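Aldehyde dehydrogenase family protein (Pseudomonas syringae pv. tomato, PDB 6X9L) catalyses, as an aldehyde dehydrogenase, the NAD+-dependent oxidation of long-chain aliphatic aldehydes, and is captured here with NAD+ and octanal bound. Local coordinates at residues A[433-438]-A[443-448]; A[23-28]-A[193-198]; A[331-336]-A[340-345]; A[77-82]-A[128-133]; A[134-139]-A[483-488]. The protein carries 1 engineered substitution. One frame throughout, in Å; residues are numbered along the deposited sequence.

Contact 1: residues A[433-438]-A[443-448]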
# COMPACT_ATOMS: atom_id res chain seq x y z
N SER A 433 1.93 -7.13 -27.73
CA SER A 433 0.86 -6.14 -27.65
C SER A 433 -0.36 -6.70 -26.89
O SER A 433 -1.01 -5.97 -26.14
CB SER A 433 0.47 -5.66 -29.05
OG SER A 433 -0.44 -6.54 -29.68
N VAL A 434 -0.66 -7.99 -27.05
CA VAL A 434 -1.75 -8.58 -26.28
C VAL A 434 -1.39 -8.61 -24.79
O VAL A 434 -2.22 -8.27 -23.93
CB VAL A 434 -2.09 -9.99 -26.81
CG1 VAL A 434 -3.39 -10.50 -26.16
CG2 VAL A 434 -2.21 -10.00 -28.33
N ALA A 435 -0.16 -9.03 -24.46
CA ALA A 435 0.26 -9.10 -23.07
C ALA A 435 0.08 -7.75 -22.38
O ALA A 435 -0.40 -7.68 -21.25
CB ALA A 435 1.71 -9.57 -22.96
N SER A 436 0.46 -6.67 -23.06
CA SER A 436 0.30 -5.35 -22.46
C SER A 436 -1.16 -4.96 -22.28
O SER A 436 -1.43 -3.92 -21.66
CB SER A 436 1.02 -4.31 -23.31
OG SER A 436 0.47 -4.35 -24.61
N ARG A 437 -2.09 -5.75 -22.82
CA ARG A 437 -3.51 -5.49 -22.67
C ARG A 437 -4.16 -6.33 -21.58
O ARG A 437 -5.29 -6.02 -21.19
CB ARG A 437 -4.23 -5.71 -24.01
CG ARG A 437 -3.82 -4.72 -25.10
CD ARG A 437 -4.37 -5.09 -26.45
NE ARG A 437 -5.83 -5.11 -26.45
CZ ARG A 437 -6.59 -5.59 -27.44
NH1 ARG A 437 -6.03 -6.10 -28.53
NH2 ARG A 437 -7.91 -5.55 -27.33
N ILE A 438 -3.48 -7.36 -21.09
CA ILE A 438 -3.97 -8.12 -19.93
C ILE A 438 -3.66 -7.35 -18.65
O ILE A 438 -2.50 -7.02 -18.36
CB ILE A 438 -3.36 -9.53 -19.89
CG1 ILE A 438 -3.26 -10.16 -21.28
CG2 ILE A 438 -4.16 -10.43 -18.95
CD1 ILE A 438 -4.54 -10.74 -21.81
N VAL A 443 2.53 -11.38 -17.17
CA VAL A 443 2.10 -12.07 -18.38
C VAL A 443 3.29 -12.84 -18.92
O VAL A 443 4.39 -12.28 -19.04
CB VAL A 443 1.56 -11.09 -19.44
CG1 VAL A 443 0.83 -11.86 -20.53
CG2 VAL A 443 0.67 -9.99 -18.80
N HIS A 444 3.07 -14.11 -19.24
CA HIS A 444 4.12 -15.04 -19.66
C HIS A 444 3.91 -15.46 -21.10
O HIS A 444 2.85 -15.98 -21.46
CB HIS A 444 4.13 -16.29 -18.77
CG HIS A 444 4.45 -16.01 -17.33
ND1 HIS A 444 5.58 -16.50 -16.71
CD2 HIS A 444 3.78 -15.31 -16.39
CE1 HIS A 444 5.59 -16.11 -15.45
NE2 HIS A 444 4.51 -15.37 -15.23
N LEU A 445 4.94 -15.28 -21.92
CA LEU A 445 4.87 -15.50 -23.36
C LEU A 445 5.51 -16.83 -23.73
O LEU A 445 6.70 -17.05 -23.44
CB LEU A 445 5.57 -14.37 -24.09
CG LEU A 445 5.13 -12.98 -23.66
CD1 LEU A 445 5.88 -11.96 -24.49
CD2 LEU A 445 3.63 -12.84 -23.85
N ASN A 446 4.74 -17.70 -24.38
CA ASN A 446 5.25 -18.97 -24.89
C ASN A 446 6.06 -19.72 -23.82
O ASN A 446 7.16 -20.21 -24.07
CB ASN A 446 6.08 -18.75 -26.16
CG ASN A 446 5.29 -18.06 -27.25
OD1 ASN A 446 4.15 -18.43 -27.55
ND2 ASN A 446 5.88 -17.04 -27.86
N TYR A 447 5.51 -19.76 -22.61
CA TYR A 447 6.00 -20.58 -21.51
C TYR A 447 7.45 -20.30 -21.17
O TYR A 447 8.28 -21.23 -21.14
CB TYR A 447 5.76 -22.05 -21.82
CG TYR A 447 4.31 -22.32 -22.16
CD1 TYR A 447 3.31 -22.18 -21.21
CD2 TYR A 447 3.93 -22.70 -23.44
CE1 TYR A 447 1.98 -22.40 -21.52
CE2 TYR A 447 2.60 -22.94 -23.76
CZ TYR A 447 1.63 -22.78 -22.79
OH TYR A 447 0.30 -23.01 -23.12
N PRO A 448 7.79 -19.06 -20.85
CA PRO A 448 9.13 -18.75 -20.36
C PRO A 448 9.40 -19.48 -19.05
O PRO A 448 8.49 -19.97 -18.38
CB PRO A 448 9.09 -17.24 -20.15
CG PRO A 448 7.67 -16.99 -19.77
CD PRO A 448 6.84 -17.96 -20.58

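Contact 2: residues A[23-28]-A[193-198]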
# COMPACT_ATOMS: atom_id res chain seq x y z
N GLY A 23 15.30 -16.41 19.74
CA GLY A 23 16.48 -17.25 19.63
C GLY A 23 16.37 -18.61 20.27
O GLY A 23 17.35 -19.37 20.24
N HIS A 24 15.22 -18.96 20.84
CA HIS A 24 15.07 -20.23 21.53
C HIS A 24 13.69 -20.78 21.22
O HIS A 24 12.81 -20.05 20.78
CB HIS A 24 15.24 -20.08 23.06
CG HIS A 24 16.32 -19.13 23.46
ND1 HIS A 24 16.14 -17.76 23.47
CD2 HIS A 24 17.60 -19.35 23.88
CE1 HIS A 24 17.26 -17.18 23.88
NE2 HIS A 24 18.16 -18.12 24.13
N TRP A 25 13.52 -22.08 21.47
CA TRP A 25 12.22 -22.73 21.47
C TRP A 25 11.62 -22.63 22.87
O TRP A 25 12.22 -23.10 23.84
CB TRP A 25 12.35 -24.20 21.07
CG TRP A 25 12.83 -24.37 19.70
CD1 TRP A 25 14.10 -24.64 19.31
CD2 TRP A 25 12.05 -24.29 18.51
NE1 TRP A 25 14.16 -24.73 17.95
CE2 TRP A 25 12.91 -24.52 17.43
CE3 TRP A 25 10.69 -24.04 18.26
CZ2 TRP A 25 12.48 -24.49 16.10
CZ3 TRP A 25 10.26 -24.02 16.93
CH2 TRP A 25 11.15 -24.24 15.87
N SER A 26 10.45 -22.03 22.97
CA SER A 26 9.81 -21.82 24.25
C SER A 26 8.43 -22.47 24.26
O SER A 26 7.81 -22.67 23.21
CB SER A 26 9.69 -20.34 24.58
OG SER A 26 10.11 -19.58 23.47
N ALA A 27 7.99 -22.82 25.45
CA ALA A 27 6.68 -23.42 25.62
C ALA A 27 5.61 -22.45 25.11
O ALA A 27 5.75 -21.24 25.26
CB ALA A 27 6.44 -23.76 27.09
N PRO A 28 4.54 -22.95 24.50
CA PRO A 28 3.36 -22.10 24.29
C PRO A 28 2.68 -21.81 25.62
O PRO A 28 2.77 -22.58 26.58
CB PRO A 28 2.47 -22.95 23.39
CG PRO A 28 2.89 -24.34 23.66
CD PRO A 28 4.36 -24.28 23.90
N LEU A 193 11.30 -26.86 10.41
CA LEU A 193 12.68 -27.05 9.93
C LEU A 193 13.33 -25.73 9.54
O LEU A 193 14.52 -25.52 9.79
CB LEU A 193 12.70 -27.99 8.73
CG LEU A 193 12.39 -29.45 9.00
CD1 LEU A 193 12.41 -30.24 7.68
CD2 LEU A 193 13.40 -29.98 9.97
N PHE A 194 12.56 -24.84 8.91
CA PHE A 194 13.11 -23.56 8.47
C PHE A 194 13.56 -22.70 9.65
O PHE A 194 14.62 -22.06 9.59
CB PHE A 194 12.08 -22.81 7.64
CG PHE A 194 12.49 -21.42 7.30
CD1 PHE A 194 13.41 -21.18 6.29
CD2 PHE A 194 11.98 -20.34 8.01
CE1 PHE A 194 13.79 -19.90 5.98
CE2 PHE A 194 12.36 -19.05 7.71
CZ PHE A 194 13.25 -18.83 6.70
N ALA A 195 12.77 -22.65 10.73
CA ALA A 195 13.17 -21.90 11.91
C ALA A 195 14.48 -22.44 12.47
O ALA A 195 15.41 -21.68 12.77
CB ALA A 195 12.07 -21.95 12.98
N GLN A 196 14.57 -23.77 12.61
CA GLN A 196 15.82 -24.40 13.04
C GLN A 196 16.97 -23.98 12.14
O GLN A 196 18.10 -23.78 12.61
CB GLN A 196 15.67 -25.92 13.01
CG GLN A 196 16.83 -26.64 13.65
CD GLN A 196 17.05 -26.19 15.07
OE1 GLN A 196 16.14 -26.30 15.90
NE2 GLN A 196 18.24 -25.66 15.35
N LEU A 197 16.68 -23.82 10.84
CA LEU A 197 17.70 -23.51 9.84
C LEU A 197 18.24 -22.09 10.01
O LEU A 197 19.46 -21.88 9.94
CB LEU A 197 17.11 -23.70 8.44
CG LEU A 197 18.06 -23.55 7.24
CD1 LEU A 197 17.71 -24.57 6.17
CD2 LEU A 197 17.99 -22.15 6.69
N VAL A 198 17.36 -21.10 10.19
CA VAL A 198 17.87 -19.74 10.43
C VAL A 198 18.59 -19.68 11.77
O VAL A 198 19.58 -18.95 11.92
CB VAL A 198 16.77 -18.66 10.34
CG1 VAL A 198 15.91 -18.81 9.04
CG2 VAL A 198 15.90 -18.62 11.58

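Contact 3: residues A[331-336]-A[340-345]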
# COMPACT_ATOMS: atom_id res chain seq x y z
N GLY A 331 0.48 -35.53 -6.63
CA GLY A 331 0.04 -36.15 -5.41
C GLY A 331 -1.42 -35.81 -5.15
O GLY A 331 -2.16 -35.47 -6.07
N PRO A 332 -1.86 -35.92 -3.90
CA PRO A 332 -3.26 -35.59 -3.59
C PRO A 332 -3.44 -34.09 -3.39
O PRO A 332 -2.48 -33.31 -3.27
CB PRO A 332 -3.52 -36.36 -2.30
CG PRO A 332 -2.18 -36.48 -1.65
CD PRO A 332 -1.17 -36.56 -2.77
N ILE A 333 -4.71 -33.68 -3.38
CA ILE A 333 -5.03 -32.37 -2.85
C ILE A 333 -4.45 -32.31 -1.45
O ILE A 333 -4.30 -33.34 -0.78
CB ILE A 333 -6.55 -32.12 -2.86
CG1 ILE A 333 -6.99 -31.93 -4.30
CG2 ILE A 333 -6.92 -30.87 -2.05
CD1 ILE A 333 -6.39 -30.69 -4.91
N ALA A 334 -4.06 -31.11 -1.02
CA ALA A 334 -3.21 -30.94 0.16
C ALA A 334 -3.89 -31.30 1.49
O ALA A 334 -3.18 -31.61 2.46
CB ALA A 334 -2.71 -29.50 0.22
N ASN A 335 -5.22 -31.25 1.56
CA ASN A 335 -5.92 -31.49 2.82
C ASN A 335 -7.43 -31.66 2.59
O ASN A 335 -7.98 -31.28 1.54
CB ASN A 335 -5.66 -30.37 3.84
CG ASN A 335 -5.87 -28.95 3.27
OD1 ASN A 335 -7.01 -28.52 3.07
ND2 ASN A 335 -4.77 -28.22 3.06
N GLU A 336 -8.09 -32.20 3.62
CA GLU A 336 -9.48 -32.62 3.49
C GLU A 336 -10.41 -31.46 3.14
O GLU A 336 -11.28 -31.58 2.27
CB GLU A 336 -9.94 -33.30 4.78
CG GLU A 336 -11.38 -33.74 4.71
CD GLU A 336 -11.72 -34.80 5.73
OE1 GLU A 336 -11.07 -34.84 6.80
OE2 GLU A 336 -12.63 -35.61 5.44
N HIS A 340 -12.66 -31.22 -0.43
CA HIS A 340 -14.11 -31.11 -0.52
C HIS A 340 -14.53 -29.86 -1.27
O HIS A 340 -15.58 -29.84 -1.92
CB HIS A 340 -14.73 -31.09 0.87
CG HIS A 340 -14.59 -32.37 1.61
ND1 HIS A 340 -15.11 -33.56 1.14
CD2 HIS A 340 -14.01 -32.66 2.80
CE1 HIS A 340 -14.85 -34.52 2.01
NE2 HIS A 340 -14.19 -34.00 3.02
N ARG A 341 -13.75 -28.80 -1.14
CA ARG A 341 -14.05 -27.57 -1.86
C ARG A 341 -13.95 -27.81 -3.37
O ARG A 341 -14.90 -27.54 -4.11
CB ARG A 341 -13.12 -26.45 -1.38
CG ARG A 341 -13.86 -25.30 -0.70
CD ARG A 341 -13.18 -24.79 0.57
NE ARG A 341 -11.74 -24.65 0.44
CZ ARG A 341 -10.93 -24.57 1.49
NH1 ARG A 341 -11.42 -24.60 2.71
NH2 ARG A 341 -9.61 -24.46 1.30
N VAL A 342 -12.81 -28.36 -3.82
CA VAL A 342 -12.62 -28.65 -5.25
C VAL A 342 -13.74 -29.55 -5.77
O VAL A 342 -14.34 -29.30 -6.82
CB VAL A 342 -11.24 -29.30 -5.47
CG1 VAL A 342 -11.09 -29.71 -6.90
CG2 VAL A 342 -10.17 -28.31 -5.08
N GLN A 343 -14.03 -30.63 -5.03
CA GLN A 343 -15.12 -31.53 -5.39
C GLN A 343 -16.43 -30.79 -5.59
O GLN A 343 -17.21 -31.10 -6.50
CB GLN A 343 -15.25 -32.60 -4.30
CG GLN A 343 -15.25 -34.02 -4.82
CD GLN A 343 -14.01 -34.38 -5.60
OE1 GLN A 343 -14.07 -35.22 -6.49
NE2 GLN A 343 -12.89 -33.76 -5.28
N ALA A 344 -16.70 -29.78 -4.75
CA ALA A 344 -17.93 -29.02 -4.92
C ALA A 344 -17.89 -28.19 -6.19
O ALA A 344 -18.91 -28.03 -6.88
CB ALA A 344 -18.15 -28.12 -3.70
N MET A 345 -16.72 -27.64 -6.53
CA MET A 345 -16.58 -26.84 -7.74
C MET A 345 -16.78 -27.69 -8.99
O MET A 345 -17.37 -27.24 -9.97
CB MET A 345 -15.22 -26.15 -7.77
CG MET A 345 -15.10 -24.99 -6.78
SD MET A 345 -16.61 -24.00 -6.70
CE MET A 345 -16.55 -23.01 -8.18

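Contact 4: residues A[77-82]-A[128-133]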
# COMPACT_ATOMS: atom_id res chain seq x y z
N VAL A 77 27.02 -7.17 6.28
CA VAL A 77 27.00 -8.22 7.29
C VAL A 77 25.66 -8.94 7.29
O VAL A 77 25.60 -10.18 7.39
CB VAL A 77 27.36 -7.64 8.67
CG1 VAL A 77 26.95 -8.60 9.74
CG2 VAL A 77 28.86 -7.36 8.75
N ARG A 78 24.55 -8.20 7.18
CA ARG A 78 23.27 -8.87 6.99
C ARG A 78 23.32 -9.83 5.80
O ARG A 78 22.89 -10.98 5.91
CB ARG A 78 22.14 -7.85 6.82
CG ARG A 78 22.07 -6.82 7.94
CD ARG A 78 20.64 -6.28 8.12
NE ARG A 78 20.14 -5.59 6.93
CZ ARG A 78 20.20 -4.27 6.75
NH1 ARG A 78 20.73 -3.50 7.69
NH2 ARG A 78 19.71 -3.72 5.63
N ALA A 79 23.89 -9.38 4.68
CA ALA A 79 24.01 -10.24 3.50
C ALA A 79 24.78 -11.52 3.80
O ALA A 79 24.53 -12.55 3.16
CB ALA A 79 24.67 -9.49 2.35
N GLN A 80 25.72 -11.48 4.74
CA GLN A 80 26.47 -12.69 5.08
C GLN A 80 25.58 -13.72 5.78
O GLN A 80 25.66 -14.92 5.49
CB GLN A 80 27.69 -12.32 5.93
CG GLN A 80 28.79 -11.68 5.10
CD GLN A 80 29.94 -11.10 5.91
OE1 GLN A 80 29.85 -10.94 7.13
NE2 GLN A 80 31.04 -10.77 5.22
N VAL A 81 24.72 -13.26 6.69
CA VAL A 81 23.83 -14.18 7.39
C VAL A 81 22.85 -14.81 6.40
O VAL A 81 22.60 -16.03 6.41
CB VAL A 81 23.09 -13.45 8.53
CG1 VAL A 81 22.21 -14.40 9.28
CG2 VAL A 81 24.10 -12.78 9.46
N ILE A 82 22.29 -13.98 5.53
CA ILE A 82 21.36 -14.45 4.53
C ILE A 82 22.04 -15.44 3.61
O ILE A 82 21.48 -16.50 3.29
CB ILE A 82 20.79 -13.25 3.76
CG1 ILE A 82 20.00 -12.36 4.72
CG2 ILE A 82 19.97 -13.70 2.56
CD1 ILE A 82 19.63 -11.04 4.16
N ASP A 128 22.32 -11.26 -2.94
CA ASP A 128 23.03 -10.52 -3.98
C ASP A 128 22.59 -9.08 -4.02
O ASP A 128 23.36 -8.19 -4.41
CB ASP A 128 22.78 -11.15 -5.35
CG ASP A 128 23.21 -12.60 -5.42
OD1 ASP A 128 24.07 -13.02 -4.63
OD2 ASP A 128 22.68 -13.31 -6.30
N LEU A 129 21.35 -8.83 -3.63
CA LEU A 129 20.73 -7.53 -3.80
C LEU A 129 21.39 -6.48 -2.91
O LEU A 129 21.58 -5.33 -3.32
CB LEU A 129 19.24 -7.69 -3.50
CG LEU A 129 18.21 -6.61 -3.66
CD1 LEU A 129 16.92 -7.31 -3.98
CD2 LEU A 129 18.12 -5.86 -2.37
N LEU A 130 21.75 -6.88 -1.69
CA LEU A 130 22.37 -5.94 -0.76
C LEU A 130 23.71 -5.41 -1.28
O LEU A 130 24.16 -4.37 -0.81
CB LEU A 130 22.52 -6.61 0.61
CG LEU A 130 21.20 -6.71 1.39
CD1 LEU A 130 21.26 -7.77 2.47
CD2 LEU A 130 20.80 -5.36 2.00
N ALA A 131 24.32 -6.09 -2.26
CA ALA A 131 25.63 -5.70 -2.74
C ALA A 131 25.60 -4.39 -3.52
O ALA A 131 26.60 -3.68 -3.59
CB ALA A 131 26.21 -6.79 -3.65
N THR A 132 24.45 -4.06 -4.10
CA THR A 132 24.33 -2.92 -4.98
C THR A 132 23.32 -1.89 -4.50
O THR A 132 23.40 -0.73 -4.93
CB THR A 132 23.92 -3.38 -6.39
OG1 THR A 132 22.72 -4.16 -6.28
CG2 THR A 132 25.01 -4.22 -7.03
N TYR A 133 22.39 -2.27 -3.63
CA TYR A 133 21.29 -1.39 -3.29
C TYR A 133 21.79 -0.11 -2.62
O TYR A 133 22.57 -0.16 -1.66
CB TYR A 133 20.30 -2.11 -2.38
CG TYR A 133 19.02 -1.33 -2.26
CD1 TYR A 133 18.90 -0.32 -1.32
CD2 TYR A 133 17.94 -1.57 -3.12
CE1 TYR A 133 17.75 0.42 -1.23
CE2 TYR A 133 16.79 -0.83 -3.04
CZ TYR A 133 16.71 0.17 -2.09
OH TYR A 133 15.57 0.92 -1.96

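Contact 5: residues A[134-139]-A[483-488]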
# COMPACT_ATOMS: atom_id res chain seq x y z
N ARG A 134 21.30 1.03 -3.09
CA ARG A 134 21.68 2.33 -2.55
C ARG A 134 20.62 2.74 -1.53
O ARG A 134 19.50 3.10 -1.91
CB ARG A 134 21.82 3.38 -3.65
CG ARG A 134 22.84 3.04 -4.75
CD ARG A 134 24.24 3.55 -4.42
NE ARG A 134 24.44 4.94 -4.82
CZ ARG A 134 24.64 5.95 -3.97
NH1 ARG A 134 24.66 5.72 -2.66
NH2 ARG A 134 24.82 7.18 -4.42
N PHE A 135 20.96 2.69 -0.25
CA PHE A 135 19.99 3.07 0.77
C PHE A 135 19.85 4.58 0.88
O PHE A 135 18.78 5.06 1.28
CB PHE A 135 20.36 2.46 2.12
CG PHE A 135 20.21 0.96 2.18
CD1 PHE A 135 19.00 0.39 2.49
CD2 PHE A 135 21.29 0.13 1.93
CE1 PHE A 135 18.86 -1.00 2.56
CE2 PHE A 135 21.15 -1.25 2.00
CZ PHE A 135 19.94 -1.81 2.31
N GLN A 136 20.88 5.33 0.51
CA GLN A 136 20.82 6.78 0.46
C GLN A 136 21.10 7.28 -0.95
O GLN A 136 21.92 6.71 -1.67
CB GLN A 136 21.81 7.41 1.42
CG GLN A 136 21.83 8.91 1.36
CD GLN A 136 22.95 9.48 2.18
OE1 GLN A 136 22.73 10.11 3.22
NE2 GLN A 136 24.18 9.26 1.72
N THR A 137 20.42 8.36 -1.32
CA THR A 137 20.56 9.03 -2.61
C THR A 137 20.52 10.53 -2.35
O THR A 137 19.79 10.99 -1.47
CB THR A 137 19.44 8.63 -3.57
OG1 THR A 137 19.52 7.24 -3.83
CG2 THR A 137 19.55 9.37 -4.88
N VAL A 138 21.29 11.29 -3.11
CA VAL A 138 21.40 12.72 -2.89
C VAL A 138 21.06 13.42 -4.20
O VAL A 138 21.76 13.25 -5.20
CB VAL A 138 22.80 13.11 -2.38
CG1 VAL A 138 22.90 14.59 -2.16
CG2 VAL A 138 23.09 12.34 -1.08
N GLU A 139 19.95 14.18 -4.19
CA GLU A 139 19.42 14.84 -5.38
C GLU A 139 19.71 16.33 -5.41
O GLU A 139 19.15 17.04 -6.24
CB GLU A 139 17.90 14.65 -5.47
CG GLU A 139 17.11 15.46 -4.43
CD GLU A 139 15.63 15.69 -4.80
OE1 GLU A 139 15.33 16.68 -5.50
OE2 GLU A 139 14.76 14.88 -4.37
N VAL A 483 15.29 17.09 3.59
CA VAL A 483 15.41 18.35 2.88
C VAL A 483 16.34 19.28 3.65
O VAL A 483 16.35 19.28 4.89
CB VAL A 483 14.02 19.01 2.68
CG1 VAL A 483 14.08 20.02 1.54
CG2 VAL A 483 12.93 17.95 2.41
N GLY A 484 17.15 20.06 2.92
CA GLY A 484 18.21 20.80 3.57
C GLY A 484 19.40 19.95 3.97
O GLY A 484 20.20 20.36 4.82
N PHE A 485 19.53 18.76 3.39
CA PHE A 485 20.68 17.89 3.63
C PHE A 485 21.98 18.61 3.29
O PHE A 485 22.96 18.52 4.03
CB PHE A 485 20.52 16.61 2.81
CG PHE A 485 21.55 15.57 3.06
CD1 PHE A 485 21.47 14.74 4.16
CD2 PHE A 485 22.58 15.36 2.14
CE1 PHE A 485 22.41 13.75 4.37
CE2 PHE A 485 23.51 14.37 2.35
CZ PHE A 485 23.44 13.56 3.46
N ALA A 486 22.01 19.31 2.15
CA ALA A 486 23.08 20.26 1.83
C ALA A 486 22.51 21.67 1.79
O ALA A 486 21.58 21.92 1.00
CB ALA A 486 23.73 19.90 0.50
N PRO A 487 23.00 22.60 2.60
CA PRO A 487 22.48 23.98 2.56
C PRO A 487 22.50 24.55 1.15
O PRO A 487 23.33 24.17 0.32
CB PRO A 487 23.44 24.75 3.48
CG PRO A 487 23.99 23.71 4.41
CD PRO A 487 24.03 22.41 3.64
N ALA A 488 21.59 25.48 0.89
CA ALA A 488 21.38 26.05 -0.44
C ALA A 488 22.25 27.29 -0.65
O ALA A 488 22.95 27.76 0.26
CB ALA A 488 19.90 26.38 -0.65

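Contact 1: residues A[433-438]-A[443-448]
A435 and V443 form the tight part of this contact: CB of A435 lies 3.5 Å from CG1 of V443. Their CA atoms, 5.8 Å apart, are the nearest backbone pair. V443 holds CG1 anti to its own backbone N (chi1 -167°), which lays that branch against the alanine. The other branch serves the turn that follows the helix, with CG2 of V443 3.5 Å from O of A435 and 4.2 Å from CB of I438. L445 completes the apolar cluster from further along the strand, its CD2 standing 3.9 Å from CB of A435. No hydrogen bond crosses between the segments and all four residues are buried, so the join is purely van der Waals.

The outward side, formed by S436 and R437, is looser and polar, both pointing their CB atoms away from the strand. OG of S436 donates to O of S433 at 2.7 Å, approaching from above the carbonyl plane, and R437 makes a salt bridge with D406. Separately, the second subunit binds the turn carbonyls: O of A435 and O of I438 both accept from NZ of its K480, while V443 and H444 pair in a parallel ladder with a strand of that chain. Helix 428-435 thus packs on strand 442-445 as in a beta-alpha-beta crossover, here one begun by strand 422-424.

Contact 2: residues A[23-28]-A[193-198]
W25 reaches A195 and Q196 with the outer atoms of its indole. From CB, the first torsion sets CG anti to the carbonyl carbon (chi1 -64°), sending the ring out toward helix 188-201. On the five-membered ring, NE1 donates to OE1 of Q196 across 3.3 Å, with an N-H...O angle of 149°. The bond is somewhat bent: OE1 sits at the ring edge but 19° out of its plane, and the donor is tilted from the amide carbonyl plane. CE2 follows, 4.0 Å from the same OE1. CZ2 lies between the two partners, 4.0 Å from CB of A195 and 4.1 Å from OE1 of Q196, and only CH2, 3.8 Å from that methyl carbon, meets A195 alone.

Q196 meets the indole through a bend at chi2, and its NE2 is held by OD1 of D200 one helical turn on, which would help to set the amide's rotation. Y20 braces W25 edge-to-face from within the two-stranded sheet of 19-21 and 24-26, and the W25 contacts place that sheet against helix 188-201. A195 also packs on F208 and L210 of strand 208-210; L197 and V198 face helix 75-91, and F194 faces helix 161-174.

Contact 3: residues A[331-336]-A[340-345]
The loop before helix 336-351 and the first turns of that helix make up this contact, in which E336 and H340 are paired twice. The backbone bond is the ordinary i to i+4 link of a helix, N of H340 donating to O of E336 at 3.1 Å. The second bond joins the side chains: NE2 of H340 donates to OE2 of E336 at 3.3 Å, and an N-H...O angle of 166° shows it to be nearly straight. OE2 lies in the plane of the imidazole at its edge and is met on its anti side, with the carboxylate and ring planes 27° apart. The two side chains run side by side and point the same way. E336 carries CG anti to its N (chi1 180°) and stays extended beyond it, which places CG 3.3 Å from NE2 of H340. Both residues are exposed. A carboxylate at the first turn of a helix would probably be stabilised by the helix dipole, and it may in turn raise the basicity of the imidazole.

The buried side is apolar and looser, CD1 of I333 lying 4.5 Å from CG2 of V342. OD1 of N335 accepts from N of Q338, an N-cap that closes off the first turn of the helix. Before it, A334 is held by OE1 of Q289 and packs on W158, an NAD+-binding residue. The loop thus lies between helices 304-316 and 336-351 beside the NAD+ site, while the helix touches other loops through E336 on F371 and M345 on E390.

Contact 4: residues A[77-82]-A[128-133]
The guanidinium of R78 is the flat group here, and L130 comes to it obliquely, CD2 lying 4.1 Å from NH2. The two side chains cross at about a right angle. What holds the group in place is elsewhere: NH2 donates to O of A174, at the end of helix 161-174, and the chain bends at chi3 (-62°) on the way there. The ring of F135 packs on the same guanidinium, so apolar groups pack against a charge whose N-H groups are used in hydrogen bonds.

The remainder of the contact is aliphatic and centres on L130, the one residue of 128-133 that touches helix 75-91. Its first torsion sets CG anti to the carbonyl carbon (chi1 -76°), which points the branched end at the helix. CD1 takes the A79 side, 3.8 Å from CB of that residue and equally 3.8 Å from its backbone N. The same methyl lies 4.0 Å from CD1 of I82, one turn further along. CB of L130 adds an approach of 4.0 Å to CB of A79. The small side chain of A79 is consistent with the close approach of the backbones, the CA atoms of A79 and L130 standing only 6.3 Å apart.

R78, I82 and L130 are buried, and no hydrogen bond links the two segments. The contact joins helix 75-91 to the chain around the end of helix 117-129. I82 also packs on V123 and R127 of that second helix, I82 and L130 both rest on A174 of helix 161-174, and R78 and V81 lean on W70 of helix 53-71.

Contact 5: residues A[134-139]-A[483-488]
F485 is the first-shell centre, meeting Q136 and V138 with the far end of its ring. CG2 of V138 approaches CE2 of F485 obliquely at 4.0 Å, and these two side chains cross at about a right angle. Q136 and F485 approach each other from opposite directions, the amide resting near CZ and turned 75° from the ring plane. The modelled choice between the amide O and N is uncertain, so the contact is best read as packing of the whole amide.

Torsions explain the meeting. Q136 has CG anti to its N (chi1 177°) and continues extended, which carries the amide far enough to touch the ring. F485 is likewise anti at its first bond (chi1 -174°), projecting the phenyl toward the strand, the ring spanning the 8.4 Å between the CA atoms of V138 and F485. Q136 and V138 are alternate residues of strand 136-138 and so direct their CB atoms to the same side, toward F485.

Further out, backbone pairs of F135 with R146 and of T137 with I144 fix strand 136-138 against strand 143-155. The loop beyond strand 477-483 is tied back by a backbone bond between A486 and G141, and F485 also packs on A143. From the second subunit, R432 makes a cation-pi contact with F485, and V483 joins a parallel ladder with a strand of that chain.

With no hydrogen bond between the segments, the ring is shared by an aliphatic branch, an amide and a neighbouring subunit's charge, a mixture consistent with a partly exposed position at the margin of a dimer interface.

Along the chain, contact 4 lies between the two halves of contact 2, and the segments of contacts 2 and 5 alternate; contacts 3 and 1 follow in series, both enclosed by the span that contact 5 closes. Contacts 4 and 5 touch directly, CZ of F135 lying 3.7 Å from CD2 of L130, and helix 75-91 relates contact 2 to contact 4, whose centres are 23 Å apart. Contact 3 stands farthest from contact 5, about 55 Å between centres. The centres of contacts 1 and 5 are about 40 Å apart, yet both meet the second subunit: H444 packs on V483 of that copy, while the V443-H444 ladder continues the sheet across the dimer.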